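Local atomic coordinates of FACT complex subunit SPT16 (Ashbya gossypii, PDB entry 6A8M), a protein that probably acts, as a subunit of the FACT complex, as a histone chaperone that reorganizes nucleosomes during transcription, replication and DNA repair. Residues F69-T82 and E97-K109. Residues are numbered along the deposited sequence; the frame is centred on the assembly and turned at random.
Sequences FKEGCVVITSAAKT and ENTFKIELWQSSK
Val74 CG1 sits over the centre of the Trp105 indole, 3.4 Å from the centroid of its six-membered ring and 11° off the normal, a CH-pi contact. CG1 takes that place because it stands anti to the backbone N (chi1 176°). Ile76 CG1 approaches the same indole obliquely at CE3. On the reverse face of the sheet Val75 and Leu104 lie side by side, CB to CD2 3.8 Å, and Thr82 CG2, from the first turn of the following helix, reaches Leu104 CD1. At the start of the pairing Gly72 CA rests over the Phe100 ring, offset toward its rim, 3.8 Å from the centroid, while Lys70 O meets the ring edge in plane.

Between the two layers of side chains strands 72-77 and 101-106 run parallel, joined by seven backbone hydrogen bonds from Lys101 N to Glu71 O through Ser107 N to Thr77 O. Farther out, Trp105 NE1 donates to the anti lone pair of Glu103 OE2 at 2.9 Å, with the oxygen in the ring plane, which helps fix the rotation of the indole; Glu103 OE1 makes a salt bridge with Arg124, so one carboxylate ties the strand to helix 113-128. At the C-terminal end of the pairing Ala79 CB touches the Gln106 amide, 3.4 Å from CD, and one water links Ala79 N to Ser107 O. Ser78 OG caps the helix by accepting from Lys81 N at 3.2 Å.

Strand 72-77, helix 79-95 and strand 101-106 form a beta-alpha-beta unit of the Spt16 N-terminal lobe, the helix covering Ile102 and Leu104; Phe100 and Ile102 also touch helix 9-22. On the Trp105 face lies helix 113-128, where Arg124 touches the side chains of both Val74 and Trp105. Strand 101-106 forms one edge of the six-stranded mixed sheet, and on its inner side 72-77 pairs with antiparallel strand 64-68.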
loop_
_atom_site.group_PDB
_atom_site.type_symbol
_atom_site.label_atom_id
_atom_site.label_comp_id
_atom_site.label_asym_id
_atom_site.label_seq_id
_atom_site.Cartn_x
_atom_site.Cartn_y
_atom_site.Cartn_z
ATOM N N PHE A 69 20.661 12.252 9.908
ATOM C CA PHE A 69 21.106 13.606 10.225
ATOM C C PHE A 69 21.527 14.302 8.935
ATOM O O PHE A 69 21.682 13.666 7.889
ATOM C CB PHE A 69 22.289 13.597 11.207
ATOM C CG PHE A 69 22.073 12.741 12.415
ATOM C CD1 PHE A 69 22.348 11.383 12.386
ATOM C CD2 PHE A 69 21.616 13.302 13.597
ATOM C CE1 PHE A 69 22.134 10.597 13.505
ATOM C CE2 PHE A 69 21.416 12.526 14.711
ATOM C CZ PHE A 69 21.669 11.177 14.673
ATOM N N LYS A 70 21.757 15.620 9.016
ATOM C CA LYS A 70 22.299 16.332 7.856
ATOM C C LYS A 70 23.591 15.693 7.359
ATOM O O LYS A 70 23.780 15.503 6.147
ATOM C CB LYS A 70 22.551 17.805 8.188
ATOM C CG LYS A 70 23.348 18.532 7.082
ATOM C CD LYS A 70 23.559 20.025 7.334
ATOM C CE LYS A 70 24.489 20.582 6.234
ATOM N NZ LYS A 70 24.675 22.058 6.210
ATOM N N GLU A 71 24.492 15.346 8.269
ATOM C CA GLU A 71 25.840 14.951 7.877
ATOM C C GLU A 71 26.053 13.442 7.879
ATOM O O GLU A 71 27.170 12.989 7.591
ATOM C CB GLU A 71 26.883 15.619 8.790
ATOM C CG GLU A 71 26.625 17.101 9.112
ATOM C CD GLU A 71 26.920 18.062 7.956
ATOM O OE1 GLU A 71 27.110 19.269 8.241
ATOM O OE2 GLU A 71 26.965 17.628 6.777
ATOM N N GLY A 72 25.036 12.653 8.205
ATOM C CA GLY A 72 25.239 11.218 8.228
ATOM C C GLY A 72 24.036 10.441 8.714
ATOM O O GLY A 72 22.931 10.970 8.885
ATOM N N CYS A 73 24.284 9.150 8.910
ATOM C CA CYS A 73 23.249 8.196 9.263
ATOM C C CYS A 73 23.896 7.165 10.172
ATOM O O CYS A 73 25.039 6.768 9.939
ATOM C CB CYS A 73 22.647 7.539 8.006
ATOM S SG CYS A 73 21.590 6.114 8.295
ATOM N N VAL A 74 23.188 6.776 11.230
ATOM C CA VAL A 74 23.640 5.719 12.128
ATOM C C VAL A 74 22.674 4.559 11.976
ATOM O O VAL A 74 21.455 4.750 12.054
ATOM C CB VAL A 74 23.697 6.195 13.593
ATOM C CG1 VAL A 74 24.081 5.025 14.506
ATOM C CG2 VAL A 74 24.686 7.335 13.744
ATOM N N VAL A 75 23.215 3.367 11.736
ATOM C CA VAL A 75 22.449 2.126 11.735
ATOM C C VAL A 75 22.991 1.263 12.865
ATOM O O VAL A 75 24.189 0.966 12.894
ATOM C CB VAL A 75 22.569 1.391 10.390
ATOM C CG1 VAL A 75 21.738 0.132 10.393
ATOM C CG2 VAL A 75 22.171 2.317 9.250
ATOM N N ILE A 76 22.118 0.869 13.792
ATOM C CA ILE A 76 22.464 -0.074 14.853
ATOM C C ILE A 76 21.811 -1.390 14.479
ATOM O O ILE A 76 20.581 -1.469 14.379
ATOM C CB ILE A 76 21.980 0.396 16.233
ATOM C CG1 ILE A 76 22.533 1.780 16.573
ATOM C CG2 ILE A 76 22.323 -0.661 17.326
ATOM C CD1 ILE A 76 21.996 2.351 17.880
ATOM N N THR A 77 22.619 -2.414 14.238
ATOM C CA THR A 77 22.071 -3.685 13.784
ATOM C C THR A 77 23.094 -4.782 14.058
ATOM O O THR A 77 24.242 -4.515 14.416
ATOM C CB THR A 77 21.681 -3.628 12.301
ATOM O OG1 THR A 77 20.792 -4.709 12.000
ATOM C CG2 THR A 77 22.923 -3.706 11.391
ATOM N N SER A 78 22.662 -6.023 13.877
ATOM C CA SER A 78 23.477 -7.158 14.283
ATOM C C SER A 78 24.657 -7.358 13.334
ATOM O O SER A 78 24.691 -6.839 12.217
ATOM C CB SER A 78 22.634 -8.429 14.305
ATOM O OG SER A 78 22.233 -8.748 12.983
ATOM N N ALA A 79 25.626 -8.158 13.790
ATOM C CA ALA A 79 26.794 -8.425 12.962
ATOM C C ALA A 79 26.400 -9.111 11.658
ATOM O O ALA A 79 26.992 -8.845 10.605
ATOM C CB ALA A 79 27.800 -9.272 13.743
ATOM N N ALA A 80 25.408 -10.004 11.712
ATOM C CA ALA A 80 24.970 -10.710 10.509
ATOM C C ALA A 80 24.303 -9.763 9.518
ATOM O O ALA A 80 24.535 -9.858 8.308
ATOM C CB ALA A 80 24.020 -11.841 10.889
ATOM N N LYS A 81 23.468 -8.845 10.007
ATOM C CA LYS A 81 22.840 -7.890 9.102
ATOM C C LYS A 81 23.851 -6.888 8.574
ATOM O O LYS A 81 23.718 -6.417 7.436
ATOM C CB LYS A 81 21.687 -7.167 9.800
ATOM C CG LYS A 81 20.484 -8.070 10.049
ATOM C CD LYS A 81 19.299 -7.298 10.580
ATOM C CE LYS A 81 18.235 -8.238 11.130
ATOM N NZ LYS A 81 18.559 -8.700 12.501
ATOM N N THR A 82 24.849 -6.545 9.391
ATOM C CA THR A 82 25.914 -5.657 8.949
ATOM C C THR A 82 26.630 -6.218 7.727
ATOM O O THR A 82 27.077 -5.452 6.861
ATOM C CB THR A 82 26.885 -5.419 10.113
ATOM O OG1 THR A 82 26.202 -4.696 11.145
ATOM C CG2 THR A 82 28.074 -4.608 9.680
ATOM N N GLU A 97 32.582 11.468 1.063
ATOM C CA GLU A 97 33.479 11.613 2.207
ATOM C C GLU A 97 33.339 12.968 2.891
ATOM O O GLU A 97 33.498 13.062 4.112
ATOM C CB GLU A 97 34.926 11.388 1.762
ATOM C CG GLU A 97 35.773 10.569 2.731
ATOM C CD GLU A 97 37.128 10.195 2.145
ATOM O OE1 GLU A 97 37.695 11.009 1.386
ATOM O OE2 GLU A 97 37.619 9.080 2.435
ATOM N N ASN A 98 33.042 14.025 2.139
ATOM C CA ASN A 98 32.949 15.363 2.712
ATOM C C ASN A 98 31.510 15.879 2.758
ATOM O O ASN A 98 31.276 17.089 2.728
ATOM C CB ASN A 98 33.843 16.333 1.941
ATOM N N THR A 99 30.533 14.982 2.845
ATOM C CA THR A 99 29.140 15.409 2.834
ATOM C C THR A 99 28.277 14.563 3.763
ATOM O O THR A 99 27.452 15.098 4.510
ATOM C CB THR A 99 28.567 15.349 1.416
ATOM O OG1 THR A 99 28.958 14.122 0.789
ATOM C CG2 THR A 99 29.050 16.523 0.568
ATOM N N PHE A 100 28.469 13.248 3.736
ATOM C CA PHE A 100 27.518 12.344 4.364
ATOM C C PHE A 100 28.236 11.054 4.728
ATOM O O PHE A 100 28.844 10.419 3.860
ATOM C CB PHE A 100 26.354 12.067 3.413
ATOM C CG PHE A 100 25.190 11.389 4.048
ATOM C CD1 PHE A 100 24.289 12.108 4.817
ATOM C CD2 PHE A 100 24.963 10.041 3.850
ATOM C CE1 PHE A 100 23.204 11.497 5.387
ATOM C CE2 PHE A 100 23.865 9.418 4.427
ATOM C CZ PHE A 100 22.983 10.152 5.191
ATOM N N LYS A 101 28.151 10.658 5.994
ATOM C CA LYS A 101 28.891 9.503 6.489
ATOM C C LYS A 101 27.933 8.557 7.191
ATOM O O LYS A 101 27.297 8.938 8.180
ATOM C CB LYS A 101 30.001 9.944 7.443
ATOM C CG LYS A 101 30.877 8.814 7.941
ATOM C CD LYS A 101 31.716 9.262 9.126
ATOM C CE LYS A 101 32.741 8.207 9.469
ATOM N NZ LYS A 101 32.160 6.844 9.288
ATOM N N ILE A 102 27.844 7.328 6.697
ATOM C CA ILE A 102 27.030 6.291 7.330
ATOM C C ILE A 102 27.913 5.518 8.292
ATOM O O ILE A 102 28.998 5.065 7.916
ATOM C CB ILE A 102 26.428 5.345 6.281
ATOM C CG1 ILE A 102 25.535 6.097 5.297
ATOM C CG2 ILE A 102 25.655 4.195 6.952
ATOM C CD1 ILE A 102 25.148 5.234 4.091
ATOM N N GLU A 103 27.447 5.350 9.530
ATOM C CA GLU A 103 28.137 4.539 10.523
ATOM C C GLU A 103 27.293 3.318 10.852
ATOM O O GLU A 103 26.108 3.447 11.166
ATOM C CB GLU A 103 28.408 5.340 11.801
ATOM C CG GLU A 103 29.123 6.638 11.550
ATOM C CD GLU A 103 29.449 7.383 12.817
ATOM O OE1 GLU A 103 29.807 8.577 12.724
ATOM O OE2 GLU A 103 29.354 6.782 13.905
ATOM N N LEU A 104 27.902 2.135 10.766
ATOM C CA LEU A 104 27.266 0.894 11.191
ATOM C C LEU A 104 27.773 0.585 12.592
ATOM O O LEU A 104 28.950 0.250 12.774
ATOM C CB LEU A 104 27.592 -0.242 10.222
ATOM C CG LEU A 104 27.267 0.100 8.773
ATOM C CD1 LEU A 104 27.719 -0.999 7.816
ATOM C CD2 LEU A 104 25.781 0.321 8.654
ATOM N N TRP A 105 26.899 0.713 13.581
ATOM C CA TRP A 105 27.202 0.282 14.942
ATOM C C TRP A 105 26.665 -1.136 15.132
ATOM O O TRP A 105 25.462 -1.378 14.984
ATOM C CB TRP A 105 26.573 1.231 15.962
ATOM C CG TRP A 105 27.004 2.685 15.868
ATOM C CD1 TRP A 105 27.941 3.230 15.027
ATOM C CD2 TRP A 105 26.482 3.769 16.638
ATOM N NE1 TRP A 105 28.032 4.598 15.230
ATOM C CE2 TRP A 105 27.145 4.951 16.215
ATOM C CE3 TRP A 105 25.507 3.862 17.637
ATOM C CZ2 TRP A 105 26.875 6.197 16.776
ATOM C CZ3 TRP A 105 25.241 5.102 18.188
ATOM C CH2 TRP A 105 25.913 6.254 17.754
ATOM N N GLN A 106 27.545 -2.074 15.472
ATOM C CA GLN A 106 27.139 -3.466 15.600
ATOM C C GLN A 106 26.482 -3.674 16.964
ATOM O O GLN A 106 27.088 -3.380 17.990
ATOM C CB GLN A 106 28.366 -4.351 15.430
ATOM C CG GLN A 106 28.131 -5.830 15.349
ATOM C CD GLN A 106 29.434 -6.573 15.087
ATOM O OE1 GLN A 106 30.021 -7.173 15.995
ATOM N NE2 GLN A 106 29.903 -6.514 13.845
ATOM N N SER A 107 25.237 -4.139 16.972
ATOM C CA SER A 107 24.549 -4.443 18.217
ATOM C C SER A 107 25.064 -5.758 18.804
ATOM O O SER A 107 25.821 -6.505 18.179
ATOM C CB SER A 107 23.043 -4.529 17.986
ATOM O OG SER A 107 22.704 -5.679 17.221
ATOM N N SER A 108 24.640 -6.049 20.027
ATOM C CA SER A 108 25.023 -7.306 20.643
ATOM C C SER A 108 23.945 -7.728 21.622
ATOM O O SER A 108 23.240 -6.889 22.186
ATOM C CB SER A 108 26.377 -7.192 21.352
ATOM O OG SER A 108 26.620 -8.349 22.137
ATOM N N LYS A 109 23.821 -9.047 21.811
ATOM C CA LYS A 109 22.995 -9.576 22.888
ATOM C C LYS A 109 23.633 -9.385 24.256
ATOM O O LYS A 109 22.944 -9.557 25.267
ATOM C CB LYS A 109 22.712 -11.060 22.658
ATOM C CG LYS A 109 22.189 -11.376 21.260
ATOM C CD LYS A 109 20.750 -10.955 21.087
ATOM C CE LYS A 109 19.868 -12.165 20.809
ATOM N NZ LYS A 109 20.428 -13.028 19.720
HETATM O O HOH W 1 25.783 -8.749 16.592
#